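Local coordinates for protein serine acetyltransferase (Neisseria gonorrhoeae, PDB 6WYE) that probably catalyses acetyl transfer from acetyl-CoA to L-serine, giving O-acetyl-L-serine and CoA, the first of two steps from serine to cysteine, at residues A71-S76 / G132-Q137; R144-G149 / I169-R174; T100-C105 / A138-H143. One frame throughout, in Å; residues are numbered along the deposited sequence.

In the fold
All three contacts share helix 131-147, a helix of the N-terminal helical region of serine acetyltransferase that faces the left-handed beta-helix of hexapeptide repeats. Contact 1 sets helix 66-78 against it and contact 3 helix 100-116; their centres are about 10 Å apart, and Leu74 CD1 bridges them, lying 3.7 Å from Ala138 N. Contact 2 joins the end of this helix to the start of the beta-helix, its centre about 10 Å from that of contact 3 and 16 Å from that of contact 1. Ala173 O to His139 NE2, 2.7 Å and a probable hydrogen bond, ties contacts 2 and 3. The side chain of His170 lies about 6 Å from a bound malate.

Contact 1: residues A71-S76 / G132-Q137; sequences AYHLSS and GFHAIQ
In the helical N-terminal domain of serine acetyltransferases, helix 66-78 and helix 131-147 pack at a steep angle, joined here by His73 and Leu74 on one side and His134 and Gln137 on the other. The local axes cross at -100° and come no closer than 10.7 Å, a gap filled by side chains. His73 presents its imidazole edge to the face of His134 in an offset edge-to-face pair, the planes turned 82° apart. Their closest atoms are His73 CD2 and His134 NE2, at 3.7 Å. This is a contact between rings and not a hydrogen bond between them: His73 NE2 is bonded to Leu128 O and His134 NE2 to Leu127 O, so two consecutive carbonyls fix how both buried rings are turned. A chi1 of -160° sends the His73 ring away from its own backbone N and across to the other helix.

Leu74 divides its two methyls between successive turns of the partner helix. One, CD2, rests 3.7 Å from His134 O and also touches His134 CB. Gln137 offers its aliphatic root to the other methyl, while its amide turns elsewhere: NE2 is bonded to Asp109 OD2 and OE1 to Arg140 NE. Beyond the pair, Tyr92 of helix 85-98 also packs on Leu74, and His134 touches Asn159 of a third subunit. On the other branch, Leu74 CD1 stands 4.1 Å from Gln137 CB.

Contact 2: residues R144-G149 / I169-R174; sequences RLYLDG and IHPAAR
The phenol ring of Tyr146 has the backbone of the turn at residues 170-173 over one face, with Pro171 C and Ala172 N both 4.2 Å above its plane and displaced toward the rim. His170 turns an edge toward the Tyr146 face, the rings 79° apart in an offset edge-to-face pair, and Tyr146 OH in turn lies near the imidazole plane, at the His170 edge. One face of the imidazole carries Pro171 CD, offset toward the rim. This type I turn from His170 to Ala173 belongs to the beginning of the left-handed beta-helix, between strands 168-169 and 174-175, so the contact seats the last turn of helix 131-147 against that domain.

Tyr146 extends toward the turn with CG anti to its backbone N (chi1 -175°), crossing Pro171 at about a right angle. Over that same face, Pro171 CB sits 3.6 Å from Tyr146 CD1, and Ala172 CB 3.7 Å from Tyr146 CE2 on the far side of the ring. Lys151 adds a cation-pi contact to the same phenol ring. Pro171 O and Ala173 O probably accept hydrogen bonds from His143 ND1 and His139 NE2, which would tie the turn's backbone to the helix as well. On the helix side, the chain leaves through a Schellman motif at Gly149, whose positive phi suits glycine. Within the turn, Ala172 N donates to His170 ND1 over 3.0 Å along a nearly straight line, 15° out of the imidazole plane, which helps keep the imidazole edge turned to the phenol face.

Contact 3: residues T100-C105 / A138-H143; sequences TQISKC and AHRINH
Cys105 places its CB squarely over the guanidinium of Arg140, 3.5 Å above the plane and over its centre. The two residues belong to an antiparallel pair of helices, 100-116 and 131-147, whose local directions differ by 164° and whose axes approach to 10.4 Å; together they form part of the helical bundle of the N-terminal domain. It is the carbon of Cys105 that does most of the touching: CB is 3.6 Å from Arg140 CZ, whereas SG comes only to 4.1 Å from Arg140 NH1.

Arg140 runs extended from CG to NE, with chi2 -171° and chi3 -164°, and this straight shank carries the flat head along to Cys105. Ile102 slides past it in the opposite direction. Its CG2 methyl lies against the aliphatic part of the arginine, 3.9 Å from Arg140 CB, and also reaches Arg140 CD. The longer branch of Ile102 reaches the partner backbone, with CD1 near Ile141 CA, and Leu96 of helix 85-98 packs on Ile102 too.

The guanidinium is held by several partners beyond this pair. Besides the bond from NE to Gln137, NH2 forms a salt bridge with Asp109 OD2 and a hydrogen bond to Gly176 O; NH1 makes a weak bond to Leu175 O. An acid of helix 100-116 and carbonyls of the beta-helix thus converge on one buried arginine and probably compensate its charge in part, fixing the plane on which Cys105 rests. At the root of the arginine, Ile102 CD1 approaches Arg140 O at 4.0 Å.

Contact 1: residues A71-S76 / G132-Q137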
loop_
_atom_site.group_PDB
_atom_site.type_symbol
_atom_site.label_atom_id
_atom_site.label_comp_id
_atom_site.label_asym_id
_atom_site.label_seq_id
_atom_site.Cartn_x
_atom_site.Cartn_y
_atom_site.Cartn_z
ATOM N N ALA A 71 -17.170 11.621 -7.288
ATOM C CA ALA A 71 -17.128 10.817 -6.070
ATOM C C ALA A 71 -15.977 9.825 -6.113
ATOM O O ALA A 71 -15.281 9.621 -5.109
ATOM C CB ALA A 71 -18.455 10.076 -5.877
ATOM N N TYR A 72 -15.759 9.206 -7.276
ATOM C CA TYR A 72 -14.679 8.234 -7.414
ATOM C C TYR A 72 -13.315 8.898 -7.247
ATOM O O TYR A 72 -12.469 8.418 -6.487
ATOM C CB TYR A 72 -14.786 7.537 -8.768
ATOM C CG TYR A 72 -13.927 6.308 -8.930
ATOM C CD1 TYR A 72 -14.390 5.061 -8.539
ATOM C CD2 TYR A 72 -12.665 6.389 -9.505
ATOM C CE1 TYR A 72 -13.608 3.920 -8.704
ATOM C CE2 TYR A 72 -11.882 5.251 -9.689
ATOM C CZ TYR A 72 -12.358 4.027 -9.286
ATOM O OH TYR A 72 -11.583 2.905 -9.454
ATOM N N HIS A 73 -13.093 9.993 -7.938
ATOM C CA HIS A 73 -11.771 10.662 -7.883
ATOM C C HIS A 73 -11.504 11.242 -6.497
ATOM O O HIS A 73 -10.418 11.086 -6.021
ATOM C CB HIS A 73 -11.679 11.723 -8.963
ATOM C CG HIS A 73 -10.303 12.134 -9.328
ATOM N ND1 HIS A 73 -9.282 11.261 -9.438
ATOM C CD2 HIS A 73 -9.805 13.330 -9.652
ATOM C CE1 HIS A 73 -8.220 11.898 -9.816
ATOM N NE2 HIS A 73 -8.508 13.153 -9.937
ATOM N N LEU A 74 -12.488 11.889 -5.909
ATOM C CA LEU A 74 -12.293 12.463 -4.577
ATOM C C LEU A 74 -11.981 11.387 -3.546
ATOM O O LEU A 74 -11.101 11.566 -2.694
ATOM C CB LEU A 74 -13.539 13.245 -4.149
ATOM C CG LEU A 74 -13.828 14.550 -4.889
ATOM C CD1 LEU A 74 -15.012 15.265 -4.246
ATOM C CD2 LEU A 74 -12.581 15.438 -4.894
ATOM N N SER A 75 -12.692 10.258 -3.603
ATOM C CA SER A 75 -12.409 9.203 -2.639
ATOM C C SER A 75 -11.018 8.629 -2.858
ATOM O O SER A 75 -10.337 8.272 -1.887
ATOM C CB SER A 75 -13.484 8.113 -2.709
ATOM O OG SER A 75 -13.404 7.408 -3.937
ATOM N N SER A 76 -10.565 8.568 -4.116
ATOM C CA SER A 76 -9.164 8.257 -4.384
ATOM C C SER A 76 -8.235 9.210 -3.629
ATOM O O SER A 76 -7.228 8.783 -3.055
ATOM C CB SER A 76 -8.906 8.253 -5.903
ATOM O OG SER A 76 -8.418 9.490 -6.379
ATOM N N GLY A 132 -7.570 22.852 -6.056
ATOM C CA GLY A 132 -8.566 23.762 -5.498
ATOM C C GLY A 132 -9.991 23.360 -5.846
ATOM O O GLY A 132 -10.901 23.470 -5.016
ATOM N N PHE A 133 -10.200 22.881 -7.073
ATOM C CA PHE A 133 -11.489 22.301 -7.435
ATOM C C PHE A 133 -11.805 21.064 -6.587
ATOM O O PHE A 133 -12.936 20.904 -6.107
ATOM C CB PHE A 133 -11.492 21.958 -8.928
ATOM C CG PHE A 133 -12.705 21.202 -9.356
ATOM C CD1 PHE A 133 -13.892 21.879 -9.622
ATOM C CD2 PHE A 133 -12.673 19.815 -9.473
ATOM C CE1 PHE A 133 -15.025 21.196 -10.006
ATOM C CE2 PHE A 133 -13.808 19.112 -9.855
ATOM C CZ PHE A 133 -14.990 19.807 -10.119
ATOM N N HIS A 134 -10.825 20.179 -6.378
ATOM C CA HIS A 134 -11.068 19.013 -5.533
ATOM C C HIS A 134 -11.463 19.432 -4.117
ATOM O O HIS A 134 -12.430 18.910 -3.551
ATOM C CB HIS A 134 -9.826 18.112 -5.486
ATOM C CG HIS A 134 -9.393 17.616 -6.829
ATOM N ND1 HIS A 134 -8.071 17.430 -7.161
ATOM C CD2 HIS A 134 -10.110 17.283 -7.931
ATOM C CE1 HIS A 134 -7.988 17.006 -8.413
ATOM N NE2 HIS A 134 -9.211 16.903 -8.900
ATOM N N ALA A 135 -10.742 20.398 -3.541
ATOM C CA ALA A 135 -11.006 20.772 -2.150
ATOM C C ALA A 135 -12.399 21.367 -1.992
ATOM O O ALA A 135 -13.104 21.058 -1.022
ATOM C CB ALA A 135 -9.954 21.764 -1.652
ATOM N N ILE A 136 -12.808 22.221 -2.936
ATOM C CA ILE A 136 -14.131 22.832 -2.874
ATOM C C ILE A 136 -15.210 21.758 -2.891
ATOM O O ILE A 136 -16.144 21.778 -2.083
ATOM C CB ILE A 136 -14.327 23.817 -4.049
ATOM C CG1 ILE A 136 -13.466 25.076 -3.908
ATOM C CG2 ILE A 136 -15.806 24.192 -4.214
ATOM C CD1 ILE A 136 -13.679 25.815 -2.630
ATOM N N GLN A 137 -15.121 20.829 -3.846
ATOM C CA GLN A 137 -16.158 19.811 -3.968
ATOM C C GLN A 137 -16.120 18.845 -2.795
ATOM O O GLN A 137 -17.175 18.412 -2.319
ATOM C CB GLN A 137 -16.037 19.054 -5.293
ATOM C CG GLN A 137 -15.942 19.919 -6.571
ATOM C CD GLN A 137 -16.678 21.248 -6.485
ATOM O OE1 GLN A 137 -17.793 21.329 -5.961
ATOM N NE2 GLN A 137 -16.057 22.301 -7.018
#

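Contact 2: residues R144-G149 / I169-R174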
loop_
_atom_site.group_PDB
_atom_site.type_symbol
_atom_site.label_atom_id
_atom_site.label_comp_id
_atom_site.label_asym_id
_atom_site.label_seq_id
_atom_site.Cartn_x
_atom_site.Cartn_y
_atom_site.Cartn_z
ATOM N N ARG A 144 -22.466 18.590 3.651
ATOM C CA ARG A 144 -23.666 17.757 3.707
ATOM C C ARG A 144 -23.562 16.705 4.811
ATOM O O ARG A 144 -24.525 16.476 5.552
ATOM C CB ARG A 144 -23.904 17.115 2.332
ATOM C CG ARG A 144 -24.929 15.965 2.246
ATOM C CD ARG A 144 -26.261 16.256 2.942
ATOM N NE ARG A 144 -26.919 17.443 2.413
ATOM C CZ ARG A 144 -27.669 18.271 3.136
ATOM N NH1 ARG A 144 -27.867 18.035 4.429
ATOM N NH2 ARG A 144 -28.226 19.329 2.561
ATOM N N LEU A 145 -22.410 16.037 4.921
ATOM C CA LEU A 145 -22.212 15.049 5.980
ATOM C C LEU A 145 -22.349 15.691 7.357
ATOM O O LEU A 145 -22.875 15.077 8.295
ATOM C CB LEU A 145 -20.840 14.390 5.821
ATOM C CG LEU A 145 -20.699 13.505 4.586
ATOM C CD1 LEU A 145 -19.301 12.920 4.476
ATOM C CD2 LEU A 145 -21.757 12.390 4.642
ATOM N N TYR A 146 -21.861 16.921 7.494
ATOM C CA TYR A 146 -21.952 17.651 8.752
ATOM C C TYR A 146 -23.402 17.968 9.100
ATOM O O TYR A 146 -23.839 17.758 10.239
ATOM C CB TYR A 146 -21.131 18.942 8.637
ATOM C CG TYR A 146 -21.013 19.785 9.887
ATOM C CD1 TYR A 146 -20.096 19.469 10.877
ATOM C CD2 TYR A 146 -21.778 20.931 10.050
ATOM C CE1 TYR A 146 -19.969 20.261 12.022
ATOM C CE2 TYR A 146 -21.662 21.721 11.183
ATOM C CZ TYR A 146 -20.758 21.382 12.165
ATOM O OH TYR A 146 -20.640 22.174 13.294
ATOM N N LEU A 147 -24.160 18.480 8.125
ATOM C CA LEU A 147 -25.559 18.828 8.352
ATOM C C LEU A 147 -26.402 17.617 8.716
ATOM O O LEU A 147 -27.341 17.742 9.506
ATOM C CB LEU A 147 -26.143 19.506 7.109
ATOM C CG LEU A 147 -25.565 20.888 6.805
ATOM C CD1 LEU A 147 -26.091 21.450 5.475
ATOM C CD2 LEU A 147 -25.857 21.834 7.962
ATOM N N ASP A 148 -26.100 16.446 8.140
ATOM C CA ASP A 148 -26.765 15.197 8.497
ATOM C C ASP A 148 -26.330 14.656 9.855
ATOM O O ASP A 148 -26.786 13.574 10.242
ATOM C CB ASP A 148 -26.525 14.136 7.422
ATOM C CG ASP A 148 -27.049 14.551 6.059
ATOM O OD1 ASP A 148 -27.736 15.590 5.960
ATOM O OD2 ASP A 148 -26.761 13.838 5.078
ATOM N N GLY A 149 -25.429 15.333 10.566
ATOM C CA GLY A 149 -25.024 14.879 11.875
ATOM C C GLY A 149 -23.824 13.956 11.915
ATOM O O GLY A 149 -23.531 13.405 12.983
ATOM N N ILE A 169 -10.942 23.855 5.355
ATOM C CA ILE A 169 -12.279 24.437 5.363
ATOM C C ILE A 169 -13.108 23.712 6.423
ATOM O O ILE A 169 -13.294 22.491 6.350
ATOM C CB ILE A 169 -12.952 24.351 3.985
ATOM C CG1 ILE A 169 -12.086 25.021 2.907
ATOM C CG2 ILE A 169 -14.354 24.977 4.033
ATOM C CD1 ILE A 169 -12.527 24.654 1.487
ATOM N N HIS A 170 -13.615 24.467 7.390
ATOM C CA HIS A 170 -14.474 23.893 8.415
ATOM C C HIS A 170 -15.753 23.346 7.783
ATOM O O HIS A 170 -16.325 23.989 6.906
ATOM C CB HIS A 170 -14.825 24.958 9.460
ATOM C CG HIS A 170 -15.440 24.394 10.700
ATOM N ND1 HIS A 170 -16.764 24.015 10.766
ATOM C CD2 HIS A 170 -14.903 24.105 11.912
ATOM C CE1 HIS A 170 -17.019 23.526 11.971
ATOM N NE2 HIS A 170 -15.908 23.572 12.686
ATOM N N PRO A 171 -16.228 22.172 8.203
ATOM C CA PRO A 171 -17.427 21.591 7.562
ATOM C C PRO A 171 -18.652 22.485 7.606
ATOM O O PRO A 171 -19.550 22.323 6.760
ATOM C CB PRO A 171 -17.665 20.297 8.361
ATOM C CG PRO A 171 -16.397 20.011 9.016
ATOM C CD PRO A 171 -15.725 21.320 9.288
ATOM N N ALA A 172 -18.726 23.413 8.567
ATOM C CA ALA A 172 -19.866 24.310 8.688
ATOM C C ALA A 172 -19.802 25.504 7.739
ATOM O O ALA A 172 -20.812 26.196 7.578
ATOM C CB ALA A 172 -19.992 24.795 10.139
ATOM N N ALA A 173 -18.666 25.754 7.091
ATOM C CA ALA A 173 -18.583 26.860 6.149
ATOM C C ALA A 173 -19.557 26.643 4.993
ATOM O O ALA A 173 -19.776 25.510 4.547
ATOM C CB ALA A 173 -17.157 26.998 5.613
ATOM N N ARG A 174 -20.137 27.739 4.510
ATOM C CA ARG A 174 -21.168 27.710 3.472
ATOM C C ARG A 174 -20.632 28.341 2.191
ATOM O O ARG A 174 -20.221 29.504 2.192
ATOM C CB ARG A 174 -22.425 28.443 3.949
ATOM C CG ARG A 174 -23.320 27.612 4.887
ATOM C CD ARG A 174 -24.248 28.491 5.722
ATOM N NE ARG A 174 -24.955 29.495 4.920
ATOM C CZ ARG A 174 -25.317 30.694 5.377
ATOM N NH1 ARG A 174 -25.041 31.045 6.631
ATOM N NH2 ARG A 174 -25.954 31.545 4.585
#

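Contact 3: residues T100-C105 / A138-H143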
loop_
_atom_site.group_PDB
_atom_site.type_symbol
_atom_site.label_atom_id
_atom_site.label_comp_id
_atom_site.label_asym_id
_atom_site.label_seq_id
_atom_site.Cartn_x
_atom_site.Cartn_y
_atom_site.Cartn_z
ATOM N N THR A 100 -28.936 16.971 -4.670
ATOM C CA THR A 100 -28.629 17.158 -6.083
ATOM C C THR A 100 -28.256 18.594 -6.419
ATOM O O THR A 100 -27.828 18.854 -7.552
ATOM C CB THR A 100 -29.824 16.710 -6.928
ATOM O OG1 THR A 100 -30.464 15.601 -6.286
ATOM N N GLN A 101 -28.333 19.516 -5.457
ATOM C CA GLN A 101 -27.795 20.852 -5.688
ATOM C C GLN A 101 -26.273 20.833 -5.782
ATOM O O GLN A 101 -25.684 21.678 -6.465
ATOM C CB GLN A 101 -28.239 21.802 -4.573
ATOM N N ILE A 102 -25.623 19.874 -5.121
ATOM C CA ILE A 102 -24.165 19.819 -5.146
ATOM C C ILE A 102 -23.656 19.648 -6.574
ATOM O O ILE A 102 -22.758 20.373 -7.024
ATOM C CB ILE A 102 -23.662 18.704 -4.220
ATOM C CG1 ILE A 102 -24.125 18.981 -2.789
ATOM C CG2 ILE A 102 -22.149 18.610 -4.295
ATOM C CD1 ILE A 102 -23.679 17.941 -1.783
ATOM N N SER A 103 -24.238 18.701 -7.319
ATOM C CA SER A 103 -23.780 18.469 -8.684
ATOM C C SER A 103 -23.989 19.696 -9.559
ATOM O O SER A 103 -23.156 19.988 -10.428
ATOM C CB SER A 103 -24.504 17.262 -9.283
ATOM O OG SER A 103 -23.790 16.067 -9.026
ATOM N N LYS A 104 -25.042 20.470 -9.296
ATOM C CA LYS A 104 -25.237 21.709 -10.041
ATOM C C LYS A 104 -24.155 22.723 -9.692
ATOM O O LYS A 104 -23.642 23.421 -10.573
ATOM C CB LYS A 104 -26.630 22.277 -9.769
ATOM N N CYS A 105 -23.780 22.801 -8.418
ATOM C CA CYS A 105 -22.648 23.644 -8.051
ATOM C C CYS A 105 -21.369 23.160 -8.716
ATOM O O CYS A 105 -20.584 23.967 -9.228
ATOM C CB CYS A 105 -22.518 23.668 -6.534
ATOM S SG CYS A 105 -23.949 24.434 -5.764
ATOM N N ALA A 138 -14.922 18.473 -2.324
ATOM C CA ALA A 138 -14.859 17.679 -1.101
ATOM C C ALA A 138 -15.552 18.406 0.040
ATOM O O ALA A 138 -16.241 17.781 0.854
ATOM C CB ALA A 138 -13.409 17.363 -0.721
ATOM N N HIS A 139 -15.394 19.734 0.116
ATOM C CA HIS A 139 -16.059 20.448 1.207
ATOM C C HIS A 139 -17.575 20.419 1.056
ATOM O O HIS A 139 -18.294 20.223 2.041
ATOM C CB HIS A 139 -15.606 21.896 1.308
ATOM C CG HIS A 139 -16.535 22.719 2.149
ATOM N ND1 HIS A 139 -16.597 22.593 3.522
ATOM C CD2 HIS A 139 -17.520 23.585 1.807
ATOM C CE1 HIS A 139 -17.540 23.390 3.993
ATOM N NE2 HIS A 139 -18.114 24.004 2.971
ATOM N N ARG A 140 -18.078 20.611 -0.164
ATOM C CA ARG A 140 -19.525 20.561 -0.380
ATOM C C ARG A 140 -20.110 19.263 0.157
ATOM O O ARG A 140 -21.097 19.270 0.903
ATOM C CB ARG A 140 -19.842 20.706 -1.871
ATOM C CG ARG A 140 -19.508 22.032 -2.475
ATOM C CD ARG A 140 -20.078 22.119 -3.896
ATOM N NE ARG A 140 -19.481 23.215 -4.652
ATOM C CZ ARG A 140 -19.738 24.502 -4.424
ATOM N NH1 ARG A 140 -20.590 24.858 -3.466
ATOM N NH2 ARG A 140 -19.150 25.436 -5.155
ATOM N N ILE A 141 -19.488 18.129 -0.178
ATOM C CA ILE A 141 -19.938 16.862 0.400
ATOM C C ILE A 141 -19.720 16.860 1.908
ATOM O O ILE A 141 -20.599 16.449 2.682
ATOM C CB ILE A 141 -19.221 15.678 -0.274
ATOM C CG1 ILE A 141 -19.437 15.726 -1.787
ATOM C CG2 ILE A 141 -19.721 14.360 0.308
ATOM C CD1 ILE A 141 -18.633 14.688 -2.553
ATOM N N ASN A 142 -18.551 17.333 2.358
ATOM C CA ASN A 142 -18.280 17.384 3.793
ATOM C C ASN A 142 -19.344 18.185 4.527
ATOM O O ASN A 142 -19.794 17.787 5.612
ATOM C CB ASN A 142 -16.901 17.984 4.062
ATOM C CG ASN A 142 -16.158 17.225 5.131
ATOM O OD1 ASN A 142 -16.308 16.008 5.244
ATOM N ND2 ASN A 142 -15.367 17.932 5.936
ATOM N N HIS A 143 -19.766 19.306 3.939
ATOM C CA HIS A 143 -20.799 20.128 4.553
ATOM C C HIS A 143 -22.102 19.353 4.688
ATOM O O HIS A 143 -22.766 19.417 5.731
ATOM C CB HIS A 143 -20.998 21.401 3.724
ATOM C CG HIS A 143 -21.918 22.397 4.354
ATOM N ND1 HIS A 143 -21.722 22.896 5.625
ATOM C CD2 HIS A 143 -23.035 23.000 3.882
ATOM C CE1 HIS A 143 -22.678 23.762 5.907
ATOM N NE2 HIS A 143 -23.490 23.842 4.867
#